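Local atomic coordinates of nuclear hormone receptor HR38 (Drosophila melanogaster, PDB entry 1PDU), a protein that is an orphan nuclear receptor that appears to mediate an atypical ecdysteroid signalling pathway. Residues 124-135 against 207-218. Numbering follows the deposited sequence.
Sequences SFGEWLNDIMEF and ELRSLSVQGLQR
Glu207 lays its CB 3.6 Å from Phe135 CE1, and its OE2 lies in plane at the ring edge. Leu208 adds its CB near Phe135 CZ. Leu211 is the knob, held among Trp128, Asp131, Ile132 and Phe135: its CD2 presses to 3.4 Å from Phe135 CB, while CD1 turns to the Asp131 backbone and Ile132 CG1. Its carbonyl O accepts a bent hydrogen bond from Trp128 NE1 (2.9 Å, N-H...O 133°), the donor above the carbonyl plane. The pair illustrates antiparallel helix packing in the largely helical nuclear receptor ligand-binding domain: segments 128-135 and 207-218 run at 165°, axes approaching to 10.0 Å, with Val94 of helix 78-100 touching Trp128 and Leu211. Gln214, extended beyond CG, passes the indole; its NE2 donates a hydrogen bond to Asp131 OD2 from above the carboxylate plane, modelled at a doubtfully short 2.5 Å. Gly215 CA sits over the Trp128 six-membered ring, 3.4 Å from its centroid (CH-pi); Ile132 CD1 covers the opposite face. Arg218, bent at chi2 (-55°), passes its CG 3.0 Å from Phe125 O and donates a hydrogen bond from NE to Ser124 O (2.7 Å), near its guanidinium plane but above the carbonyl's, with Gly126 CA over one face.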
ATOM      1  N   SER A 124     -13.782   5.264  11.296  1.00 45.72           N
ATOM      2  CA  SER A 124     -13.574   5.984  10.044  1.00 44.60           C
ATOM      3  C   SER A 124     -13.508   5.089   8.810  1.00 42.91           C
ATOM      4  O   SER A 124     -14.028   5.456   7.753  1.00 43.32           O
ATOM      5  CB  SER A 124     -12.307   6.843  10.136  1.00 44.63           C
ATOM      6  OG  SER A 124     -11.199   6.077  10.573  1.00 47.21           O
ATOM      7  N   PHE A 125     -12.874   3.926   8.934  1.00 39.84           N
ATOM      8  CA  PHE A 125     -12.772   3.005   7.805  1.00 38.97           C
ATOM      9  C   PHE A 125     -14.104   2.323   7.530  1.00 38.70           C
ATOM     10  O   PHE A 125     -14.442   2.046   6.383  1.00 37.38           O
ATOM     11  CB  PHE A 125     -11.737   1.910   8.074  1.00 37.77           C
ATOM     12  CG  PHE A 125     -10.318   2.349   7.908  1.00 36.57           C
ATOM     13  CD1 PHE A 125      -9.745   3.253   8.794  1.00 36.48           C
ATOM     14  CD2 PHE A 125      -9.536   1.821   6.886  1.00 37.50           C
ATOM     15  CE1 PHE A 125      -8.405   3.622   8.668  1.00 38.58           C
ATOM     16  CE2 PHE A 125      -8.188   2.182   6.746  1.00 37.19           C
ATOM     17  CZ  PHE A 125      -7.623   3.081   7.638  1.00 37.01           C
ATOM     18  N   GLY A 126     -14.852   2.047   8.597  1.00 39.34           N
ATOM     19  CA  GLY A 126     -16.120   1.360   8.455  1.00 39.67           C
ATOM     20  C   GLY A 126     -15.841  -0.129   8.325  1.00 40.40           C
ATOM     21  O   GLY A 126     -14.754  -0.590   8.691  1.00 39.22           O
ATOM     22  N   GLU A 127     -16.805  -0.881   7.798  1.00 41.37           N
ATOM     23  CA  GLU A 127     -16.636  -2.322   7.628  1.00 42.02           C
ATOM     24  C   GLU A 127     -15.484  -2.656   6.699  1.00 40.78           C
ATOM     25  O   GLU A 127     -14.946  -3.760   6.735  1.00 40.32           O
ATOM     26  CB  GLU A 127     -17.923  -2.966   7.104  1.00 44.76           C
ATOM     27  CG  GLU A 127     -18.826  -3.500   8.212  1.00 49.09           C
ATOM     28  CD  GLU A 127     -18.119  -4.529   9.111  1.00 51.46           C
ATOM     29  OE1 GLU A 127     -17.779  -5.638   8.619  1.00 50.68           O
ATOM     30  OE2 GLU A 127     -17.903  -4.217  10.310  1.00 52.01           O
ATOM     31  N   TRP A 128     -15.105  -1.700   5.863  1.00 38.66           N
ATOM     32  CA  TRP A 128     -13.999  -1.913   4.949  1.00 37.54           C
ATOM     33  C   TRP A 128     -12.720  -2.410   5.662  1.00 37.66           C
ATOM     34  O   TRP A 128     -11.947  -3.185   5.098  1.00 36.59           O
ATOM     35  CB  TRP A 128     -13.723  -0.615   4.197  1.00 36.16           C
ATOM     36  CG  TRP A 128     -12.530  -0.665   3.331  1.00 34.48           C
ATOM     37  CD1 TRP A 128     -12.192  -1.656   2.463  1.00 33.52           C
ATOM     38  CD2 TRP A 128     -11.534   0.347   3.197  1.00 34.13           C
ATOM     39  NE1 TRP A 128     -11.048  -1.325   1.792  1.00 33.30           N
ATOM     40  CE2 TRP A 128     -10.621  -0.098   2.223  1.00 34.27           C
ATOM     41  CE3 TRP A 128     -11.326   1.591   3.805  1.00 34.86           C
ATOM     42  CZ2 TRP A 128      -9.510   0.657   1.837  1.00 34.93           C
ATOM     43  CZ3 TRP A 128     -10.221   2.346   3.420  1.00 35.63           C
ATOM     44  CH2 TRP A 128      -9.326   1.872   2.444  1.00 34.78           C
ATOM     45  N   LEU A 129     -12.501  -1.969   6.899  1.00 38.52           N
ATOM     46  CA  LEU A 129     -11.317  -2.388   7.644  1.00 39.95           C
ATOM     47  C   LEU A 129     -11.295  -3.908   7.808  1.00 40.82           C
ATOM     48  O   LEU A 129     -10.255  -4.546   7.619  1.00 41.47           O
ATOM     49  CB  LEU A 129     -11.352  -1.732   9.018  1.00 40.24           C
ATOM     50  CG  LEU A 129     -10.111  -2.035   9.850  1.00 20.00           C
ATOM     51  CD1 LEU A 129      -8.830  -1.483   9.219  1.00 38.02           C
ATOM     52  CD2 LEU A 129     -10.194  -1.429  11.250  1.00 20.00           C
ATOM     53  N   ASN A 130     -12.442  -4.482   8.163  1.00 41.05           N
ATOM     54  CA  ASN A 130     -12.548  -5.925   8.331  1.00 40.60           C
ATOM     55  C   ASN A 130     -12.138  -6.632   7.052  1.00 39.59           C
ATOM     56  O   ASN A 130     -11.507  -7.681   7.097  1.00 40.75           O
ATOM     57  CB  ASN A 130     -13.976  -6.316   8.717  1.00 41.63           C
ATOM     58  CG  ASN A 130     -14.227  -6.168  10.200  1.00 43.16           C
ATOM     59  OD1 ASN A 130     -13.343  -6.397  11.018  1.00 45.42           O
ATOM     60  ND2 ASN A 130     -15.445  -5.774  10.555  1.00 43.87           N
ATOM     61  N   ASP A 131     -12.496  -6.062   5.908  1.00 38.54           N
ATOM     62  CA  ASP A 131     -12.119  -6.662   4.639  1.00 38.06           C
ATOM     63  C   ASP A 131     -10.603  -6.545   4.453  1.00 36.83           C
ATOM     64  O   ASP A 131      -9.973  -7.422   3.859  1.00 37.13           O
ATOM     65  CB  ASP A 131     -12.868  -5.978   3.498  1.00 40.50           C
ATOM     66  CG  ASP A 131     -14.351  -6.307   3.504  1.00 44.11           C
ATOM     67  OD1 ASP A 131     -14.705  -7.492   3.286  1.00 46.56           O
ATOM     68  OD2 ASP A 131     -15.164  -5.391   3.741  1.00 44.95           O
ATOM     69  N   ILE A 132     -10.020  -5.466   4.969  1.00 34.06           N
ATOM     70  CA  ILE A 132      -8.582  -5.272   4.877  1.00 32.97           C
ATOM     71  C   ILE A 132      -7.892  -6.338   5.732  1.00 33.59           C
ATOM     72  O   ILE A 132      -6.929  -6.978   5.293  1.00 32.08           O
ATOM     73  CB  ILE A 132      -8.176  -3.870   5.369  1.00 32.55           C
ATOM     74  CG1 ILE A 132      -8.816  -2.810   4.462  1.00 30.94           C
ATOM     75  CG2 ILE A 132      -6.647  -3.731   5.382  1.00 31.20           C
ATOM     76  CD1 ILE A 132      -8.512  -1.389   4.849  1.00 30.14           C
ATOM     77  N   MET A 133      -8.399  -6.541   6.947  1.00 33.59           N
ATOM     78  CA  MET A 133      -7.833  -7.544   7.840  1.00 34.22           C
ATOM     79  C   MET A 133      -7.966  -8.931   7.213  1.00 35.67           C
ATOM     80  O   MET A 133      -7.087  -9.787   7.357  1.00 35.97           O
ATOM     81  CB  MET A 133      -8.521  -7.494   9.204  1.00 32.13           C
ATOM     82  CG  MET A 133      -8.145  -6.255  10.002  1.00 30.76           C
ATOM     83  SD  MET A 133      -6.347  -6.028   9.994  1.00 27.98           S
ATOM     84  CE  MET A 133      -6.203  -4.678  10.937  1.00 27.76           C
ATOM     85  N   GLU A 134      -9.060  -9.142   6.500  1.00 36.72           N
ATOM     86  CA  GLU A 134      -9.291 -10.405   5.818  1.00 39.56           C
ATOM     87  C   GLU A 134      -8.209 -10.607   4.747  1.00 38.58           C
ATOM     88  O   GLU A 134      -7.688 -11.710   4.569  1.00 39.28           O
ATOM     89  CB  GLU A 134     -10.683 -10.374   5.185  1.00 43.59           C
ATOM     90  CG  GLU A 134     -11.132 -11.645   4.506  1.00 48.81           C
ATOM     91  CD  GLU A 134     -12.646 -11.778   4.533  1.00 52.89           C
ATOM     92  OE1 GLU A 134     -13.187 -12.603   3.767  1.00 56.03           O
ATOM     93  OE2 GLU A 134     -13.295 -11.063   5.332  1.00 54.41           O
ATOM     94  N   PHE A 135      -7.870  -9.537   4.035  1.00 37.36           N
ATOM     95  CA  PHE A 135      -6.831  -9.605   3.009  1.00 36.05           C
ATOM     96  C   PHE A 135      -5.484  -9.859   3.697  1.00 35.72           C
ATOM     97  O   PHE A 135      -4.638 -10.593   3.200  1.00 35.50           O
ATOM     98  CB  PHE A 135      -6.790  -8.287   2.241  1.00 35.39           C
ATOM     99  CG  PHE A 135      -5.761  -8.242   1.148  1.00 33.98           C
ATOM    100  CD1 PHE A 135      -5.877  -9.055   0.026  1.00 33.74           C
ATOM    101  CD2 PHE A 135      -4.680  -7.373   1.235  1.00 32.78           C
ATOM    102  CE1 PHE A 135      -4.931  -8.998  -0.993  1.00 32.18           C
ATOM    103  CE2 PHE A 135      -3.737  -7.311   0.224  1.00 31.86           C
ATOM    104  CZ  PHE A 135      -3.863  -8.126  -0.891  1.00 32.03           C
ATOM    105  N   GLU A 207      -6.895  -8.862  -5.944  1.00 38.04           N
ATOM    106  CA  GLU A 207      -7.667  -8.773  -4.707  1.00 38.21           C
ATOM    107  C   GLU A 207      -7.471  -7.390  -4.123  1.00 37.41           C
ATOM    108  O   GLU A 207      -8.432  -6.727  -3.728  1.00 38.60           O
ATOM    109  CB  GLU A 207      -7.204  -9.811  -3.684  1.00 40.27           C
ATOM    110  CG  GLU A 207      -7.186 -11.234  -4.202  1.00 44.56           C
ATOM    111  CD  GLU A 207      -6.868 -12.256  -3.120  1.00 46.14           C
ATOM    112  OE1 GLU A 207      -6.497 -13.391  -3.485  1.00 49.71           O
ATOM    113  OE2 GLU A 207      -7.000 -11.937  -1.915  1.00 46.13           O
ATOM    114  N   LEU A 208      -6.215  -6.964  -4.067  1.00 36.11           N
ATOM    115  CA  LEU A 208      -5.877  -5.649  -3.551  1.00 35.12           C
ATOM    116  C   LEU A 208      -6.635  -4.574  -4.346  1.00 34.62           C
ATOM    117  O   LEU A 208      -7.154  -3.620  -3.769  1.00 33.07           O
ATOM    118  CB  LEU A 208      -4.364  -5.416  -3.654  1.00 32.51           C
ATOM    119  CG  LEU A 208      -3.841  -4.069  -3.133  1.00 31.74           C
ATOM    120  CD1 LEU A 208      -4.195  -3.912  -1.655  1.00 28.30           C
ATOM    121  CD2 LEU A 208      -2.319  -4.000  -3.335  1.00 31.15           C
ATOM    122  N   ARG A 209      -6.701  -4.738  -5.664  1.00 35.01           N
ATOM    123  CA  ARG A 209      -7.400  -3.779  -6.510  1.00 38.02           C
ATOM    124  C   ARG A 209      -8.868  -3.698  -6.066  1.00 37.91           C
ATOM    125  O   ARG A 209      -9.392  -2.607  -5.842  1.00 37.95           O
ATOM    126  CB  ARG A 209      -7.279  -4.198  -7.985  1.00 41.91           C
ATOM    127  CG  ARG A 209      -7.663  -3.134  -9.029  1.00 47.04           C
ATOM    128  CD  ARG A 209      -6.736  -1.904  -9.036  1.00 51.43           C
ATOM    129  NE  ARG A 209      -5.372  -2.154  -9.533  1.00 55.19           N
ATOM    130  CZ  ARG A 209      -5.033  -2.329 -10.813  1.00 56.17           C
ATOM    131  NH1 ARG A 209      -5.950  -2.294 -11.772  1.00 56.57           N
ATOM    132  NH2 ARG A 209      -3.760  -2.525 -11.143  1.00 56.71           N
ATOM    133  N   SER A 210      -9.515  -4.847  -5.897  1.00 38.23           N
ATOM    134  CA  SER A 210     -10.914  -4.887  -5.459  1.00 39.15           C
ATOM    135  C   SER A 210     -11.074  -4.343  -4.046  1.00 38.77           C
ATOM    136  O   SER A 210     -12.020  -3.608  -3.743  1.00 38.37           O
ATOM    137  CB  SER A 210     -11.452  -6.322  -5.488  1.00 40.66           C
ATOM    138  OG  SER A 210     -11.395  -6.869  -6.797  1.00 46.34           O
ATOM    139  N   LEU A 211     -10.151  -4.724  -3.175  1.00 37.48           N
ATOM    140  CA  LEU A 211     -10.189  -4.272  -1.796  1.00 37.01           C
ATOM    141  C   LEU A 211     -10.125  -2.745  -1.798  1.00 37.36           C
ATOM    142  O   LEU A 211     -10.838  -2.068  -1.053  1.00 38.19           O
ATOM    143  CB  LEU A 211      -8.996  -4.860  -1.046  1.00 35.65           C
ATOM    144  CG  LEU A 211      -8.858  -4.507   0.429  1.00 35.64           C
ATOM    145  CD1 LEU A 211     -10.098  -4.955   1.187  1.00 33.39           C
ATOM    146  CD2 LEU A 211      -7.609  -5.184   0.981  1.00 34.90           C
ATOM    147  N   SER A 212      -9.266  -2.220  -2.662  1.00 36.74           N
ATOM    148  CA  SER A 212      -9.056  -0.790  -2.823  1.00 37.12           C
ATOM    149  C   SER A 212     -10.295  -0.038  -3.332  1.00 36.07           C
ATOM    150  O   SER A 212     -10.613   1.049  -2.854  1.00 34.99           O
ATOM    151  CB  SER A 212      -7.873  -0.574  -3.773  1.00 38.91           C
ATOM    152  OG  SER A 212      -7.924   0.703  -4.372  1.00 43.35           O
ATOM    153  N   VAL A 213     -10.990  -0.616  -4.305  1.00 35.93           N
ATOM    154  CA  VAL A 213     -12.197  -0.010  -4.861  1.00 35.18           C
ATOM    155  C   VAL A 213     -13.214   0.228  -3.744  1.00 35.33           C
ATOM    156  O   VAL A 213     -13.916   1.247  -3.704  1.00 33.50           O
ATOM    157  CB  VAL A 213     -12.816  -0.937  -5.936  1.00 35.96           C
ATOM    158  CG1 VAL A 213     -14.186  -0.438  -6.352  1.00 34.47           C
ATOM    159  CG2 VAL A 213     -11.893  -0.999  -7.142  1.00 36.32           C
ATOM    160  N   GLN A 214     -13.278  -0.730  -2.833  1.00 34.84           N
ATOM    161  CA  GLN A 214     -14.179  -0.667  -1.701  1.00 35.90           C
ATOM    162  C   GLN A 214     -13.773   0.505  -0.796  1.00 35.44           C
ATOM    163  O   GLN A 214     -14.600   1.090  -0.090  1.00 34.90           O
ATOM    164  CB  GLN A 214     -14.086  -1.984  -0.951  1.00 37.78           C
ATOM    165  CG  GLN A 214     -15.229  -2.284  -0.062  1.00 42.47           C
ATOM    166  CD  GLN A 214     -15.015  -3.586   0.662  1.00 46.12           C
ATOM    167  OE1 GLN A 214     -14.613  -4.593   0.054  1.00 47.16           O
ATOM    168  NE2 GLN A 214     -15.284  -3.587   1.966  1.00 46.44           N
ATOM    169  N   GLY A 215     -12.485   0.836  -0.821  1.00 34.54           N
ATOM    170  CA  GLY A 215     -11.991   1.939  -0.022  1.00 33.83           C
ATOM    171  C   GLY A 215     -12.462   3.261  -0.595  1.00 32.61           C
ATOM    172  O   GLY A 215     -12.840   4.168   0.148  1.00 34.06           O
ATOM    173  N   LEU A 216     -12.433   3.374  -1.918  1.00 31.24           N
ATOM    174  CA  LEU A 216     -12.878   4.588  -2.583  1.00 32.33           C
ATOM    175  C   LEU A 216     -14.323   4.885  -2.214  1.00 32.41           C
ATOM    176  O   LEU A 216     -14.698   6.040  -2.020  1.00 30.38           O
ATOM    177  CB  LEU A 216     -12.788   4.439  -4.098  1.00 33.90           C
ATOM    178  CG  LEU A 216     -11.388   4.435  -4.670  1.00 36.88           C
ATOM    179  CD1 LEU A 216     -11.474   4.198  -6.172  1.00 37.14           C
ATOM    180  CD2 LEU A 216     -10.700   5.764  -4.330  1.00 36.10           C
ATOM    181  N   GLN A 217     -15.129   3.830  -2.133  1.00 32.78           N
ATOM    182  CA  GLN A 217     -16.534   3.970  -1.783  1.00 34.26           C
ATOM    183  C   GLN A 217     -16.649   4.608  -0.416  1.00 33.42           C
ATOM    184  O   GLN A 217     -17.419   5.550  -0.218  1.00 31.91           O
ATOM    185  CB  GLN A 217     -17.218   2.603  -1.776  1.00 36.10           C
ATOM    186  CG  GLN A 217     -17.600   2.087  -3.161  1.00 41.83           C
ATOM    187  CD  GLN A 217     -17.596   0.568  -3.251  1.00 44.62           C
ATOM    188  OE1 GLN A 217     -17.984  -0.130  -2.307  1.00 47.07           O
ATOM    189  NE2 GLN A 217     -17.166   0.046  -4.394  1.00 46.40           N
ATOM    190  N   ARG A 218     -15.858   4.109   0.526  1.00 33.01           N
ATOM    191  CA  ARG A 218     -15.915   4.643   1.872  1.00 33.44           C
ATOM    192  C   ARG A 218     -15.359   6.056   1.921  1.00 31.93           C
ATOM    193  O   ARG A 218     -15.882   6.913   2.623  1.00 33.28           O
ATOM    194  CB  ARG A 218     -15.155   3.742   2.848  1.00 34.89           C
ATOM    195  CG  ARG A 218     -15.762   3.728   4.252  1.00 40.06           C
ATOM    196  CD  ARG A 218     -15.897   5.122   4.815  1.00 43.06           C
ATOM    197  NE  ARG A 218     -16.203   5.155   6.241  1.00 46.10           N
ATOM    198  CZ  ARG A 218     -17.378   4.840   6.778  1.00 47.68           C
ATOM    199  NH1 ARG A 218     -18.397   4.450   6.014  1.00 49.20           N
ATOM    200  NH2 ARG A 218     -17.541   4.953   8.088  1.00 48.00           N
TER